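Local coordinates for 6-phosphogluconate dehydratase (Shewanella oneidensis, PDB 2GP4), which probably catalyses the dehydration of 6-phosphogluconate to 2-dehydro-3-deoxy-6-phosphogluconate in the Entner-Doudoroff pathway, captured here in its apo form without the iron-sulfur cluster, at residues S23-V28 with A383-E388; G310-L315 with D348-L353; A466-I471 with A556-G561. All coordinates share one frame; numbering follows the deposited sequence.

Contact 1: residues S23-V28 with A383-E388; sequences SVVQSV and AGLLHE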
loop_
_atom_site.group_PDB
_atom_site.type_symbol
_atom_site.label_atom_id
_atom_site.label_comp_id
_atom_site.label_asym_id
_atom_site.label_seq_id
_atom_site.Cartn_x
_atom_site.Cartn_y
_atom_site.Cartn_z
ATOM N N SER A 23 -4.913 18.856 13.456
ATOM C CA SER A 23 -5.045 19.913 12.438
ATOM C C SER A 23 -4.488 19.544 11.054
ATOM O O SER A 23 -5.058 19.933 10.041
ATOM C CB SER A 23 -4.449 21.237 12.937
ATOM O OG SER A 23 -3.033 21.177 13.022
ATOM N N VAL A 24 -3.392 18.789 11.018
ATOM C CA VAL A 24 -2.772 18.373 9.758
ATOM C C VAL A 24 -3.615 17.351 8.995
ATOM O O VAL A 24 -3.761 17.444 7.776
ATOM C CB VAL A 24 -1.363 17.795 9.971
ATOM C CG1 VAL A 24 -0.828 17.191 8.669
ATOM C CG2 VAL A 24 -0.423 18.870 10.490
ATOM N N VAL A 25 -4.143 16.369 9.716
ATOM C CA VAL A 25 -4.998 15.350 9.128
ATOM C C VAL A 25 -6.316 15.973 8.675
ATOM O O VAL A 25 -6.840 15.618 7.624
ATOM C CB VAL A 25 -5.271 14.187 10.116
ATOM C CG1 VAL A 25 -6.067 13.101 9.439
ATOM C CG2 VAL A 25 -3.969 13.622 10.656
ATOM N N GLN A 26 -6.846 16.905 9.461
ATOM C CA GLN A 26 -8.072 17.597 9.072
ATOM C C GLN A 26 -7.841 18.442 7.821
ATOM O O GLN A 26 -8.669 18.445 6.908
ATOM C CB GLN A 26 -8.630 18.449 10.217
ATOM C CG GLN A 26 -10.043 18.992 9.956
ATOM C CD GLN A 26 -11.072 17.896 9.665
ATOM O OE1 GLN A 26 -11.387 17.617 8.504
ATOM N NE2 GLN A 26 -11.588 17.269 10.721
ATOM N N SER A 27 -6.700 19.129 7.787
ATOM C CA SER A 27 -6.325 19.980 6.667
ATOM C C SER A 27 -6.172 19.196 5.362
ATOM O O SER A 27 -6.689 19.606 4.322
ATOM C CB SER A 27 -5.026 20.725 6.978
ATOM O OG SER A 27 -4.578 21.452 5.852
ATOM N N VAL A 28 -5.452 18.080 5.429
ATOM C CA VAL A 28 -5.168 17.266 4.258
ATOM C C VAL A 28 -6.446 16.597 3.748
ATOM O O VAL A 28 -6.668 16.529 2.544
ATOM C CB VAL A 28 -4.039 16.232 4.545
ATOM C CG1 VAL A 28 -3.868 15.242 3.386
ATOM C CG2 VAL A 28 -2.727 16.954 4.803
ATOM N N ALA A 383 -5.717 10.130 19.526
ATOM C CA ALA A 383 -4.849 11.251 19.162
ATOM C C ALA A 383 -5.482 12.196 18.138
ATOM O O ALA A 383 -4.955 13.279 17.874
ATOM C CB ALA A 383 -3.497 10.742 18.665
ATOM N N GLY A 384 -6.615 11.790 17.573
ATOM C CA GLY A 384 -7.258 12.544 16.505
ATOM C C GLY A 384 -6.554 12.327 15.180
ATOM O O GLY A 384 -6.558 13.205 14.315
ATOM N N LEU A 385 -5.947 11.153 15.019
ATOM C CA LEU A 385 -5.225 10.834 13.788
ATOM C C LEU A 385 -6.045 9.982 12.815
ATOM O O LEU A 385 -5.704 9.884 11.631
ATOM C CB LEU A 385 -3.854 10.210 14.094
ATOM C CG LEU A 385 -2.864 11.150 14.799
ATOM C CD1 LEU A 385 -1.693 10.392 15.386
ATOM C CD2 LEU A 385 -2.387 12.289 13.891
ATOM N N LEU A 386 -7.122 9.379 13.314
ATOM C CA LEU A 386 -8.088 8.694 12.461
ATOM C C LEU A 386 -9.453 9.332 12.599
ATOM O O LEU A 386 -9.882 9.652 13.709
ATOM C CB LEU A 386 -8.205 7.209 12.825
ATOM C CG LEU A 386 -7.053 6.247 12.548
ATOM C CD1 LEU A 386 -7.307 4.915 13.244
ATOM C CD2 LEU A 386 -6.867 6.056 11.059
ATOM N N HIS A 387 -10.138 9.505 11.474
ATOM C CA HIS A 387 -11.535 9.942 11.480
ATOM C C HIS A 387 -12.415 8.850 12.077
ATOM O O HIS A 387 -12.395 7.714 11.610
ATOM C CB HIS A 387 -11.999 10.270 10.057
ATOM C CG HIS A 387 -11.281 11.428 9.435
ATOM N ND1 HIS A 387 -11.571 12.740 9.746
ATOM C CD2 HIS A 387 -10.291 11.472 8.512
ATOM C CE1 HIS A 387 -10.792 13.542 9.043
ATOM N NE2 HIS A 387 -10.008 12.797 8.284
ATOM N N GLU A 388 -13.180 9.197 13.109
ATOM C CA GLU A 388 -14.069 8.249 13.778
ATOM C C GLU A 388 -15.433 8.175 13.107
ATOM O O GLU A 388 -16.099 7.131 13.133
ATOM C CB GLU A 388 -14.262 8.629 15.247
ATOM C CG GLU A 388 -14.819 7.480 16.086
ATOM C CD GLU A 388 -15.469 7.935 17.371
ATOM O OE1 GLU A 388 -14.796 8.618 18.183
ATOM O OE2 GLU A 388 -16.655 7.590 17.576
#
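Val25 reaches from the first turn of helix 23-51 into the bend formed by Gly384, Leu385 and His387, and its two methyls divide the work. CG2 meets the Leu385 methyl CD2 at 3.8 Å, the two side chains crossing at about a right angle. CG1, placed anti to the backbone N (chi1 -176°), turns instead to the backbone and the imidazole: it lies 3.9 Å from Leu385 O and 4.1 Å from His387 NE2, approaching the ring obliquely. A beta-branched valine suits this place because its short, forked side chain serves both neighbours from a fixed position. Val308 of helix 304-316 and Leu346 of helix 340-347 also touch it, which makes it part of the helical domain's interior. Gln26, one residue on, follows the outer margin; its chain bends at chi2 (57°) and brings its end to the edge of the His387 ring. This is contact without a bond.

The receiving segment begins where helix 372-383 stops. Gly384 ends that helix in a Schellman motif, and its positive phi of 77° favours glycine. The chain then turns, Leu385 bringing CD2 forward although its CB points away from the helix, and His387 bringing the end of its ring nearer the helix.

The Val25-Leu385 part of the contact is thus apolar, while the imidazole finds its polar partner just outside: NE2 is hydrogen-bonded to the hydroxyl of Thr29, and His387 N is bonded to Asn309 OD1. Val25 meets the bend by apolar packing, while the Thr29 hydroxyl links its carbonyl oxygen to the imidazole; histidine and threonine together are likely to fix the ring's rotation and tie the N-terminal helix to the loop.

Contact 2: residues G310-L315 with D348-L353; sequences GIVALL and DAVPLL
Val350 presses both methyls against helix 304-316, where an extended loop leaving helix 340-347 runs over one flank of another helix in the largely alpha-helical N-terminal domain. This is helix-to-loop packing, built from aliphatic groups. The tight part lies around that one valine. With chi1 at -179°, its CG1 extends opposite the backbone N and sits 3.4 Å from Val312 O and 3.8 Å from Leu315 CB, so it fits over the helix backbone between side chains one turn apart. CG2 takes the other direction, meeting Val312 CB at 3.7 Å and coming to 4.2 Å from Leu315 CD1. The side chains of both helix residues cross that of the valine at about a right angle, and Leu315 continues on to Leu346 and Ser347. Cutting Val350 back to an alanine removes both methyls and would probably open a gap over the Val312 carbonyl, leaving Leu315 CB without its partner.

The contact thins out along the loop in both directions. Asp348 stands exposed to solvent, its OD1 salt-bridged to Lys441, a charge that suits the surface as valine suits the interior. Pro351 barely meets the helix; its CB is directed away from it, and its ring packs on Leu385. Farther on, partly exposed Leu352 bends its end back until a single methyl, CD1, rests 3.9 Å from Leu315 O.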
loop_
_atom_site.group_PDB
_atom_site.type_symbol
_atom_site.label_atom_id
_atom_site.label_comp_id
_atom_site.label_asym_id
_atom_site.label_seq_id
_atom_site.Cartn_x
_atom_site.Cartn_y
_atom_site.Cartn_z
ATOM N N GLY A 310 -6.732 5.087 5.864
ATOM C CA GLY A 310 -5.892 4.033 5.313
ATOM C C GLY A 310 -4.458 4.484 5.192
ATOM O O GLY A 310 -3.540 3.721 5.487
ATOM N N ILE A 311 -4.262 5.729 4.769
ATOM C CA ILE A 311 -2.925 6.292 4.632
ATOM C C ILE A 311 -2.222 6.429 5.986
ATOM O O ILE A 311 -1.052 6.057 6.112
ATOM C CB ILE A 311 -2.936 7.645 3.889
ATOM C CG1 ILE A 311 -3.443 7.468 2.453
ATOM C CG2 ILE A 311 -1.537 8.274 3.896
ATOM C CD1 ILE A 311 -3.614 8.797 1.679
ATOM N N VAL A 312 -2.922 6.957 6.994
ATOM C CA VAL A 312 -2.276 7.163 8.305
ATOM C C VAL A 312 -1.900 5.823 8.967
ATOM O O VAL A 312 -0.858 5.720 9.618
ATOM C CB VAL A 312 -3.059 8.125 9.282
ATOM C CG1 VAL A 312 -3.801 9.230 8.528
ATOM C CG2 VAL A 312 -3.995 7.369 10.173
ATOM N N ALA A 313 -2.737 4.805 8.767
ATOM C CA ALA A 313 -2.460 3.456 9.256
ATOM C C ALA A 313 -1.267 2.843 8.529
ATOM O O ALA A 313 -0.438 2.174 9.144
ATOM C CB ALA A 313 -3.670 2.579 9.092
ATOM N N LEU A 314 -1.205 3.065 7.217
ATOM C CA LEU A 314 -0.031 2.715 6.421
ATOM C C LEU A 314 1.232 3.376 6.974
ATOM O O LEU A 314 2.282 2.740 7.054
ATOM C CB LEU A 314 -0.254 3.115 4.961
ATOM C CG LEU A 314 0.730 2.736 3.846
ATOM C CD1 LEU A 314 1.888 3.728 3.721
ATOM C CD2 LEU A 314 1.227 1.301 3.983
ATOM N N LEU A 315 1.115 4.644 7.369
ATOM C CA LEU A 315 2.241 5.403 7.920
ATOM C C LEU A 315 2.612 4.981 9.345
ATOM O O LEU A 315 3.792 4.818 9.655
ATOM C CB LEU A 315 1.964 6.912 7.849
ATOM C CG LEU A 315 1.933 7.560 6.455
ATOM C CD1 LEU A 315 1.160 8.870 6.478
ATOM C CD2 LEU A 315 3.346 7.773 5.899
ATOM N N ASP A 348 4.364 13.714 8.278
ATOM C CA ASP A 348 4.886 14.626 9.294
ATOM C C ASP A 348 4.083 14.624 10.593
ATOM O O ASP A 348 4.623 14.949 11.651
ATOM C CB ASP A 348 4.964 16.051 8.745
ATOM C CG ASP A 348 6.070 16.230 7.734
ATOM O OD1 ASP A 348 6.961 15.359 7.623
ATOM O OD2 ASP A 348 6.053 17.262 7.042
ATOM N N ALA A 349 2.805 14.260 10.510
ATOM C CA ALA A 349 1.938 14.236 11.689
ATOM C C ALA A 349 1.699 12.834 12.271
ATOM O O ALA A 349 1.245 12.705 13.405
ATOM C CB ALA A 349 0.615 14.914 11.382
ATOM N N VAL A 350 1.997 11.791 11.501
ATOM C CA VAL A 350 1.684 10.429 11.933
ATOM C C VAL A 350 2.911 9.731 12.526
ATOM O O VAL A 350 3.884 9.491 11.821
ATOM C CB VAL A 350 1.080 9.574 10.782
ATOM C CG1 VAL A 350 0.732 8.169 11.271
ATOM C CG2 VAL A 350 -0.153 10.250 10.203
ATOM N N PRO A 351 2.858 9.394 13.828
ATOM C CA PRO A 351 3.991 8.695 14.437
ATOM C C PRO A 351 4.129 7.264 13.915
ATOM O O PRO A 351 3.146 6.676 13.444
ATOM C CB PRO A 351 3.636 8.680 15.930
ATOM C CG PRO A 351 2.145 8.757 15.961
ATOM C CD PRO A 351 1.766 9.626 14.791
ATOM N N LEU A 352 5.346 6.728 13.986
ATOM C CA LEU A 352 5.578 5.317 13.730
ATOM C C LEU A 352 5.303 4.531 15.011
ATOM O O LEU A 352 5.890 4.806 16.060
ATOM C CB LEU A 352 7.007 5.070 13.233
ATOM C CG LEU A 352 7.376 3.621 12.907
ATOM C CD1 LEU A 352 6.604 3.110 11.668
ATOM C CD2 LEU A 352 8.884 3.467 12.725
ATOM N N LEU A 353 4.411 3.550 14.905
ATOM C CA LEU A 353 3.883 2.830 16.058
ATOM C C LEU A 353 4.178 1.324 16.046
ATOM O O LEU A 353 4.012 0.652 17.061
ATOM C CB LEU A 353 2.371 3.069 16.151
ATOM C CG LEU A 353 1.797 4.105 17.131
ATOM C CD1 LEU A 353 2.702 5.313 17.377
ATOM C CD2 LEU A 353 0.389 4.534 16.707
#

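Contact 3: residues A466-I471 with A556-G561; sequences APAVVI and AKVQDG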
loop_
_atom_site.group_PDB
_atom_site.type_symbol
_atom_site.label_atom_id
_atom_site.label_comp_id
_atom_site.label_asym_id
_atom_site.label_seq_id
_atom_site.Cartn_x
_atom_site.Cartn_y
_atom_site.Cartn_z
ATOM N N ALA A 466 26.462 14.087 -5.164
ATOM C CA ALA A 466 27.509 13.223 -5.696
ATOM C C ALA A 466 27.354 13.002 -7.207
ATOM O O ALA A 466 26.242 13.096 -7.728
ATOM C CB ALA A 466 27.488 11.896 -4.965
ATOM N N PRO A 467 28.473 12.727 -7.915
ATOM C CA PRO A 467 28.419 12.390 -9.344
ATOM C C PRO A 467 27.538 11.168 -9.637
ATOM O O PRO A 467 27.410 10.273 -8.792
ATOM C CB PRO A 467 29.886 12.098 -9.695
ATOM C CG PRO A 467 30.570 11.863 -8.377
ATOM C CD PRO A 467 29.863 12.745 -7.416
ATOM N N ALA A 468 26.939 11.140 -10.824
ATOM C CA ALA A 468 25.981 10.096 -11.186
ATOM C C ALA A 468 26.643 8.859 -11.768
ATOM O O ALA A 468 27.709 8.941 -12.392
ATOM C CB ALA A 468 24.944 10.631 -12.159
ATOM N N VAL A 469 25.991 7.718 -11.548
ATOM C CA VAL A 469 26.368 6.444 -12.151
ATOM C C VAL A 469 25.099 5.822 -12.758
ATOM O O VAL A 469 24.209 5.373 -12.036
ATOM C CB VAL A 469 27.043 5.498 -11.112
ATOM C CG1 VAL A 469 27.193 4.095 -11.674
ATOM C CG2 VAL A 469 28.410 6.054 -10.684
ATOM N N VAL A 470 25.028 5.813 -14.086
ATOM C CA VAL A 470 23.801 5.462 -14.808
ATOM C C VAL A 470 23.812 4.025 -15.320
ATOM O O VAL A 470 24.758 3.602 -15.980
ATOM C CB VAL A 470 23.534 6.432 -16.005
ATOM C CG1 VAL A 470 22.155 6.187 -16.605
ATOM C CG2 VAL A 470 23.658 7.889 -15.571
ATOM N N ILE A 471 22.754 3.284 -14.998
ATOM C CA ILE A 471 22.493 1.965 -15.584
ATOM C C ILE A 471 21.003 1.825 -15.913
ATOM O O ILE A 471 20.169 2.490 -15.304
ATOM C CB ILE A 471 22.971 0.798 -14.676
ATOM C CG1 ILE A 471 22.459 0.968 -13.242
ATOM C CG2 ILE A 471 24.496 0.703 -14.691
ATOM C CD1 ILE A 471 22.532 -0.298 -12.400
ATOM N N ALA A 556 16.427 10.397 -18.125
ATOM C CA ALA A 556 16.904 9.812 -19.380
ATOM C C ALA A 556 18.126 10.532 -19.954
ATOM O O ALA A 556 18.907 9.938 -20.699
ATOM C CB ALA A 556 15.773 9.773 -20.418
ATOM N N LYS A 557 18.288 11.805 -19.603
ATOM C CA LYS A 557 19.404 12.617 -20.104
ATOM C C LYS A 557 20.630 12.628 -19.191
ATOM O O LYS A 557 21.720 13.034 -19.619
ATOM C CB LYS A 557 18.947 14.047 -20.401
ATOM C CG LYS A 557 18.183 14.181 -21.715
ATOM C CD LYS A 557 17.861 15.628 -22.033
ATOM C CE LYS A 557 17.113 15.740 -23.353
ATOM N NZ LYS A 557 16.904 17.162 -23.737
ATOM N N VAL A 558 20.452 12.180 -17.946
ATOM C CA VAL A 558 21.544 12.118 -16.968
ATOM C C VAL A 558 22.725 11.328 -17.543
ATOM O O VAL A 558 22.538 10.271 -18.145
ATOM C CB VAL A 558 21.088 11.485 -15.629
ATOM C CG1 VAL A 558 22.212 11.531 -14.595
ATOM C CG2 VAL A 558 19.860 12.188 -15.081
ATOM N N GLN A 559 23.931 11.862 -17.375
ATOM C CA GLN A 559 25.146 11.206 -17.849
ATOM C C GLN A 559 26.056 10.932 -16.665
ATOM O O GLN A 559 25.941 11.590 -15.635
ATOM C CB GLN A 559 25.865 12.084 -18.885
ATOM C CG GLN A 559 25.098 12.265 -20.193
ATOM C CD GLN A 559 25.790 13.189 -21.197
ATOM O OE1 GLN A 559 26.922 13.643 -20.988
ATOM N NE2 GLN A 559 25.103 13.462 -22.305
ATOM N N ASP A 560 26.953 9.959 -16.805
ATOM C CA ASP A 560 27.942 9.681 -15.769
ATOM C C ASP A 560 28.729 10.947 -15.444
ATOM O O ASP A 560 29.165 11.673 -16.345
ATOM C CB ASP A 560 28.897 8.569 -16.208
ATOM C CG ASP A 560 28.189 7.247 -16.441
ATOM O OD1 ASP A 560 27.692 6.649 -15.458
ATOM O OD2 ASP A 560 28.139 6.802 -17.612
ATOM N N GLY A 561 28.887 11.218 -14.155
ATOM C CA GLY A 561 29.668 12.366 -13.707
ATOM C C GLY A 561 28.814 13.527 -13.241
ATOM O O GLY A 561 29.197 14.238 -12.312
#
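Strand 463-471 belongs to the mixed beta-sheet of the C-terminal domain, and here the loop leading into its antiparallel neighbour, strand 563-567, fastens to it. Ala466 pairs with Ile564 in the sheet proper; farther along the strand the loop takes over. Gly561 N gives a hydrogen bond to Ala468 O (3.1 Å, 164° at the hydrogen), and Asp560 CA makes a CA-H...O contact with the same oxygen. Two residues on, a side chain replaces backbone: Asp560 OD1 accepts from Val470 N at 3.1 Å on its syn side, 33° out of the carboxylate plane. Gly561 has phi 103°, where a CB would jam against the preceding carbonyl.

Apolar packing adds to these bonds: Val558 CG1 packs on Ala468 CB (3.8 Å) and Val470 CG2 (4.0 Å), and the small alanine lets the loop come close. Val469 and Ile471 make backbone hydrogen bonds with strand 490-494 on the other edge. A carboxylate thus takes over from the backbone as partner of the Val470 amide where the loop diverges, by a nearly straight bond, while Val558 packs against Ala468 and Val470.

Contacts 1 and 2 are neighbours in the helical N-terminal domain, their centres about 11 Å apart, and they touch directly: Leu386 and the Leu385 carbonyl pack on Val312, while Leu385 also meets Pro351. Helix 304-316 unites them, carrying one side of contact 2 and supporting contact 1 through Val308 and Asn309. Along the chain, both segments of contact 2 fall between those of contact 1, so a local pairing sits within a much longer closure that brings in the N-terminal helix. Contact 3 comes later, in the C-terminal beta-sheet domain, with its centre about 41 Å from contact 1 and 34 Å from contact 2. Contacts 1 and 2 thus belong to one packed region of the helical domain, while contact 3 joins strand and loop in the other.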